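Local coordinates for CD180 antigen (Mus musculus, PDB 3T6Q), which may cooperate with MD-1 and TLR4 in the innate response of B cells to bacterial lipopolysaccharide, leading to NF-kappa-B activation, at residues Phe277-Ser291 and Gly299-Phe313. Residues are numbered along the deposited sequence; the frame is centred on the assembly and turned at random.
Sequences FSGLQELDLTATHLS and GLSTLKKLVLSANKF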
loop_
_atom_site.group_PDB
_atom_site.type_symbol
_atom_site.label_atom_id
_atom_site.label_comp_id
_atom_site.label_asym_id
_atom_site.label_seq_id
_atom_site.Cartn_x
_atom_site.Cartn_y
_atom_site.Cartn_z
ATOM N N PHE A 277 20.140 9.544 -32.218
ATOM C CA PHE A 277 21.005 9.025 -31.149
ATOM C C PHE A 277 22.426 9.514 -31.337
ATOM O O PHE A 277 23.346 9.029 -30.667
ATOM C CB PHE A 277 21.003 7.462 -31.127
ATOM C CG PHE A 277 19.724 6.849 -30.581
ATOM C CD1 PHE A 277 18.504 7.012 -31.225
ATOM C CD2 PHE A 277 19.761 6.077 -29.399
ATOM C CE1 PHE A 277 17.348 6.396 -30.721
ATOM C CE2 PHE A 277 18.614 5.499 -28.867
ATOM C CZ PHE A 277 17.395 5.644 -29.530
ATOM N N SER A 278 22.643 10.511 -32.199
ATOM C CA SER A 278 24.017 10.854 -32.531
ATOM C C SER A 278 24.852 11.396 -31.377
ATOM O O SER A 278 26.072 11.276 -31.411
ATOM C CB SER A 278 24.149 11.724 -33.813
ATOM O OG SER A 278 23.445 12.918 -33.626
ATOM N N GLY A 279 24.247 11.955 -30.332
ATOM C CA GLY A 279 25.070 12.296 -29.129
ATOM C C GLY A 279 25.463 11.130 -28.190
ATOM O O GLY A 279 26.330 11.278 -27.317
ATOM N N LEU A 280 24.839 9.967 -28.353
ATOM C CA LEU A 280 25.062 8.861 -27.385
ATOM C C LEU A 280 26.463 8.272 -27.416
ATOM O O LEU A 280 27.060 8.074 -28.479
ATOM C CB LEU A 280 24.058 7.709 -27.553
ATOM C CG LEU A 280 22.676 7.776 -26.873
ATOM C CD1 LEU A 280 22.756 7.741 -25.361
ATOM C CD2 LEU A 280 21.867 8.990 -27.333
ATOM N N GLN A 281 26.974 7.986 -26.223
ATOM C CA GLN A 281 28.215 7.255 -26.105
ATOM C C GLN A 281 27.985 5.755 -25.925
ATOM O O GLN A 281 28.822 4.952 -26.349
ATOM C CB GLN A 281 29.049 7.819 -24.953
ATOM C CG GLN A 281 29.394 9.324 -25.122
ATOM C CD GLN A 281 30.134 9.638 -26.401
ATOM O OE1 GLN A 281 31.256 9.170 -26.628
ATOM N NE2 GLN A 281 29.519 10.454 -27.245
ATOM N N GLU A 282 26.888 5.381 -25.256
ATOM C CA GLU A 282 26.651 3.977 -24.936
ATOM C C GLU A 282 25.201 3.662 -25.210
ATOM O O GLU A 282 24.309 4.463 -24.841
ATOM C CB GLU A 282 26.885 3.682 -23.461
ATOM C CG GLU A 282 28.203 4.174 -22.926
ATOM C CD GLU A 282 28.526 3.541 -21.571
ATOM O OE1 GLU A 282 27.785 2.587 -21.120
ATOM O OE2 GLU A 282 29.517 4.019 -20.972
ATOM N N LEU A 283 24.968 2.526 -25.867
ATOM C CA LEU A 283 23.597 2.113 -26.197
ATOM C C LEU A 283 23.431 0.630 -25.824
ATOM O O LEU A 283 24.242 -0.240 -26.214
ATOM C CB LEU A 283 23.281 2.338 -27.694
ATOM C CG LEU A 283 22.050 1.644 -28.295
ATOM C CD1 LEU A 283 20.806 2.258 -27.649
ATOM C CD2 LEU A 283 22.105 1.916 -29.785
ATOM N N ASP A 284 22.391 0.352 -25.062
ATOM C CA ASP A 284 22.145 -1.038 -24.603
ATOM C C ASP A 284 20.839 -1.569 -25.190
ATOM O O ASP A 284 19.747 -1.105 -24.822
ATOM C CB ASP A 284 22.088 -1.097 -23.067
ATOM C CG ASP A 284 22.166 -2.533 -22.536
ATOM O OD1 ASP A 284 21.477 -3.437 -23.105
ATOM O OD2 ASP A 284 22.960 -2.756 -21.583
ATOM N N LEU A 285 20.942 -2.578 -26.052
ATOM C CA LEU A 285 19.753 -3.191 -26.693
ATOM C C LEU A 285 19.584 -4.665 -26.289
ATOM O O LEU A 285 19.200 -5.504 -27.111
ATOM C CB LEU A 285 19.860 -3.030 -28.198
ATOM C CG LEU A 285 19.854 -1.556 -28.700
ATOM C CD1 LEU A 285 20.243 -1.505 -30.178
ATOM C CD2 LEU A 285 18.473 -0.919 -28.511
ATOM N N THR A 286 19.898 -4.965 -25.022
ATOM C CA THR A 286 19.806 -6.316 -24.471
ATOM C C THR A 286 18.403 -6.907 -24.671
ATOM O O THR A 286 17.386 -6.255 -24.333
ATOM C CB THR A 286 20.141 -6.326 -22.972
ATOM O OG1 THR A 286 21.508 -5.979 -22.798
ATOM C CG2 THR A 286 19.915 -7.784 -22.381
ATOM N N ALA A 287 18.349 -8.091 -25.260
ATOM C CA ALA A 287 17.084 -8.868 -25.355
ATOM C C ALA A 287 15.951 -8.102 -26.058
ATOM O O ALA A 287 14.820 -8.102 -25.566
ATOM C CB ALA A 287 16.648 -9.333 -23.965
ATOM N N THR A 288 16.243 -7.500 -27.203
ATOM C CA THR A 288 15.257 -6.687 -27.914
ATOM C C THR A 288 14.704 -7.394 -29.147
ATOM O O THR A 288 14.114 -6.742 -30.045
ATOM C CB THR A 288 15.838 -5.301 -28.339
ATOM O OG1 THR A 288 17.111 -5.473 -29.011
ATOM C CG2 THR A 288 15.949 -4.364 -27.076
ATOM N N HIS A 289 14.850 -8.722 -29.186
ATOM C CA HIS A 289 14.373 -9.583 -30.326
ATOM C C HIS A 289 15.015 -9.267 -31.660
ATOM O O HIS A 289 14.418 -9.484 -32.710
ATOM C CB HIS A 289 12.860 -9.521 -30.435
ATOM C CG HIS A 289 12.167 -9.833 -29.140
ATOM N ND1 HIS A 289 11.767 -11.084 -28.815
ATOM C CD2 HIS A 289 11.891 -9.024 -28.024
ATOM C CE1 HIS A 289 11.217 -11.071 -27.579
ATOM N NE2 HIS A 289 11.285 -9.807 -27.103
ATOM N N LEU A 290 16.225 -8.721 -31.644
ATOM C CA LEU A 290 16.967 -8.464 -32.896
ATOM C C LEU A 290 17.486 -9.739 -33.555
ATOM O O LEU A 290 18.134 -10.570 -32.884
ATOM C CB LEU A 290 18.168 -7.522 -32.633
ATOM C CG LEU A 290 17.902 -6.086 -32.153
ATOM C CD1 LEU A 290 19.199 -5.350 -31.696
ATOM C CD2 LEU A 290 17.211 -5.330 -33.273
ATOM N N SER A 291 17.226 -9.888 -34.853
ATOM C CA SER A 291 17.771 -11.022 -35.625
ATOM C C SER A 291 18.841 -10.524 -36.600
ATOM O O SER A 291 19.622 -11.310 -37.146
ATOM C CB SER A 291 16.657 -11.733 -36.397
ATOM O OG SER A 291 16.000 -10.801 -37.232
ATOM N N GLY A 299 23.172 7.402 -37.315
ATOM C CA GLY A 299 23.059 8.080 -36.015
ATOM C C GLY A 299 23.907 7.463 -34.900
ATOM O O GLY A 299 23.835 7.883 -33.741
ATOM N N LEU A 300 24.735 6.479 -35.247
ATOM C CA LEU A 300 25.541 5.790 -34.252
ATOM C C LEU A 300 26.990 5.775 -34.699
ATOM O O LEU A 300 27.786 4.996 -34.210
ATOM C CB LEU A 300 25.017 4.332 -34.073
ATOM C CG LEU A 300 23.560 4.228 -33.604
ATOM C CD1 LEU A 300 23.184 2.745 -33.575
ATOM C CD2 LEU A 300 23.321 4.820 -32.200
ATOM N N SER A 301 27.357 6.643 -35.649
ATOM C CA SER A 301 28.723 6.588 -36.170
ATOM C C SER A 301 29.813 6.992 -35.125
ATOM O O SER A 301 31.008 6.670 -35.309
ATOM C CB SER A 301 28.802 7.473 -37.435
ATOM O OG SER A 301 28.912 8.817 -37.013
ATOM N N THR A 302 29.425 7.714 -34.067
ATOM C CA THR A 302 30.348 8.068 -32.948
ATOM C C THR A 302 30.039 7.376 -31.606
ATOM O O THR A 302 30.669 7.678 -30.585
ATOM C CB THR A 302 30.526 9.607 -32.755
ATOM O OG1 THR A 302 29.331 10.165 -32.200
ATOM C CG2 THR A 302 30.833 10.330 -34.112
ATOM N N LEU A 303 29.125 6.389 -31.621
ATOM C CA LEU A 303 28.872 5.561 -30.452
ATOM C C LEU A 303 30.156 4.831 -30.028
ATOM O O LEU A 303 30.875 4.321 -30.896
ATOM C CB LEU A 303 27.785 4.491 -30.798
ATOM C CG LEU A 303 27.237 3.688 -29.623
ATOM C CD1 LEU A 303 26.320 4.572 -28.788
ATOM C CD2 LEU A 303 26.539 2.450 -30.203
ATOM N N LYS A 304 30.423 4.770 -28.715
ATOM C CA LYS A 304 31.606 4.077 -28.203
ATOM C C LYS A 304 31.316 2.645 -27.680
ATOM O O LYS A 304 32.151 1.735 -27.821
ATOM C CB LYS A 304 32.270 4.920 -27.105
ATOM C CG LYS A 304 32.548 6.380 -27.534
ATOM C CD LYS A 304 33.437 6.478 -28.781
ATOM C CE LYS A 304 33.963 7.933 -28.943
ATOM N NZ LYS A 304 32.771 8.824 -29.080
ATOM N N LYS A 305 30.156 2.458 -27.066
ATOM C CA LYS A 305 29.848 1.154 -26.421
ATOM C C LYS A 305 28.484 0.688 -26.880
ATOM O O LYS A 305 27.527 1.468 -26.861
ATOM C CB LYS A 305 29.886 1.234 -24.881
ATOM C CG LYS A 305 31.203 1.830 -24.359
ATOM C CD LYS A 305 31.358 1.685 -22.835
ATOM C CE LYS A 305 32.565 2.436 -22.312
ATOM N NZ LYS A 305 32.936 1.904 -20.967
ATOM N N LEU A 306 28.401 -0.582 -27.268
ATOM C CA LEU A 306 27.167 -1.151 -27.763
ATOM C C LEU A 306 26.930 -2.531 -27.120
ATOM O O LEU A 306 27.834 -3.375 -27.081
ATOM C CB LEU A 306 27.207 -1.289 -29.305
ATOM C CG LEU A 306 25.980 -1.881 -30.017
ATOM C CD1 LEU A 306 24.701 -1.041 -29.800
ATOM C CD2 LEU A 306 26.265 -2.087 -31.518
ATOM N N VAL A 307 25.716 -2.747 -26.621
ATOM C CA VAL A 307 25.399 -4.026 -26.051
ATOM C C VAL A 307 24.280 -4.646 -26.889
ATOM O O VAL A 307 23.183 -4.068 -26.984
ATOM C CB VAL A 307 24.924 -3.900 -24.599
ATOM C CG1 VAL A 307 24.545 -5.304 -24.040
ATOM C CG2 VAL A 307 26.008 -3.256 -23.710
ATOM N N LEU A 308 24.544 -5.802 -27.485
ATOM C CA LEU A 308 23.514 -6.519 -28.327
ATOM C C LEU A 308 23.283 -7.930 -27.782
ATOM O O LEU A 308 22.887 -8.849 -28.503
ATOM C CB LEU A 308 24.026 -6.638 -29.760
ATOM C CG LEU A 308 24.289 -5.308 -30.523
ATOM C CD1 LEU A 308 24.899 -5.555 -31.902
ATOM C CD2 LEU A 308 23.021 -4.508 -30.630
ATOM N N SER A 309 23.588 -8.091 -26.508
ATOM C CA SER A 309 23.417 -9.391 -25.825
ATOM C C SER A 309 21.973 -9.868 -25.840
ATOM O O SER A 309 21.028 -9.049 -25.877
ATOM C CB SER A 309 23.888 -9.221 -24.389
ATOM O OG SER A 309 25.269 -8.873 -24.399
ATOM N N ALA A 310 21.821 -11.196 -25.783
ATOM C CA ALA A 310 20.546 -11.859 -25.551
ATOM C C ALA A 310 19.555 -11.641 -26.697
ATOM O O ALA A 310 18.350 -11.683 -26.497
ATOM C CB ALA A 310 19.953 -11.487 -24.176
ATOM N N ASN A 311 20.088 -11.401 -27.889
ATOM C CA ASN A 311 19.293 -11.255 -29.099
ATOM C C ASN A 311 19.336 -12.562 -29.890
ATOM O O ASN A 311 19.727 -13.592 -29.313
ATOM C CB ASN A 311 19.816 -10.043 -29.852
ATOM C CG ASN A 311 19.250 -8.774 -29.238
ATOM O OD1 ASN A 311 18.053 -8.704 -29.022
ATOM N ND2 ASN A 311 20.114 -7.867 -28.799
ATOM N N LYS A 312 19.005 -12.540 -31.186
ATOM C CA LYS A 312 18.891 -13.790 -31.923
ATOM C C LYS A 312 19.516 -13.731 -33.303
ATOM O O LYS A 312 18.933 -14.159 -34.270
ATOM C CB LYS A 312 17.451 -14.360 -31.949
ATOM C CG LYS A 312 16.378 -13.330 -32.159
ATOM C CD LYS A 312 14.950 -13.894 -32.062
ATOM C CE LYS A 312 14.000 -12.964 -32.845
ATOM N NZ LYS A 312 12.559 -13.335 -32.719
ATOM N N PHE A 313 20.738 -13.228 -33.371
ATOM C CA PHE A 313 21.497 -13.235 -34.633
ATOM C C PHE A 313 21.891 -14.645 -34.989
ATOM O O PHE A 313 22.133 -15.470 -34.078
ATOM C CB PHE A 313 22.785 -12.399 -34.483
ATOM C CG PHE A 313 22.506 -10.959 -34.068
ATOM C CD1 PHE A 313 21.947 -10.053 -34.974
ATOM C CD2 PHE A 313 22.736 -10.538 -32.754
ATOM C CE1 PHE A 313 21.631 -8.749 -34.568
ATOM C CE2 PHE A 313 22.444 -9.245 -32.344
ATOM C CZ PHE A 313 21.892 -8.344 -33.247
HETATM O O HOH W 1 26.768 8.786 -33.283
HETATM O O HOH W 2 30.122 1.647 -19.352
HETATM O O HOH W 3 15.785 -11.103 -27.678
#
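Strands 282-284 and 305-307 pair in parallel. Gln281 O accepts from both Lys304 N and Lys305 N. Leu283 N donates to Lys305 O, and Val307 N to Leu283 O. Leu285 N to Val307 O and Ala287 N to Ser309 O continue the ladder.

Asn311 holds the turn 285-290 that follows strand 282-284. Its ND2 gives a nearly straight bond to Leu285 O (3.0 Å, 177°). Thr288 OG1 reaches the same oxygen from the opposite face of the carbonyl plane. Asn311 OD1 accepts from Thr288 N (2.8 Å) and, from above its carbonyl plane, from Leu290 N (3.2 Å). Three bonds to the neighbouring repeat thus fix the buried amide.

Gln281 and Lys304 run side by side. The Lys304 chain, bent at chi2 and chi4 (-58° and -60°), brings NZ onto an in-plane lone pair of Gln281 OE1 (2.9 Å). NZ also bonds Thr302 O.

Inside, leucines of the two repeats pack together. Leu283 CD2 meets Leu306 CD1 (3.9 Å), and Leu290 CD1 meets Leu308 CD2. The Phe313 ring has Leu290 O over the centre of one face. On the other side of the strands, Val307 CB packs against Asp284 CG (3.7 Å). A water bridges Glu282 OE2 and Lys305 NZ.

This is the packing of successive leucine-rich repeats: leucines and phenylalanines lie inside, and the asparagine of the LxxLxLxxN consensus bonds the turn of the preceding repeat.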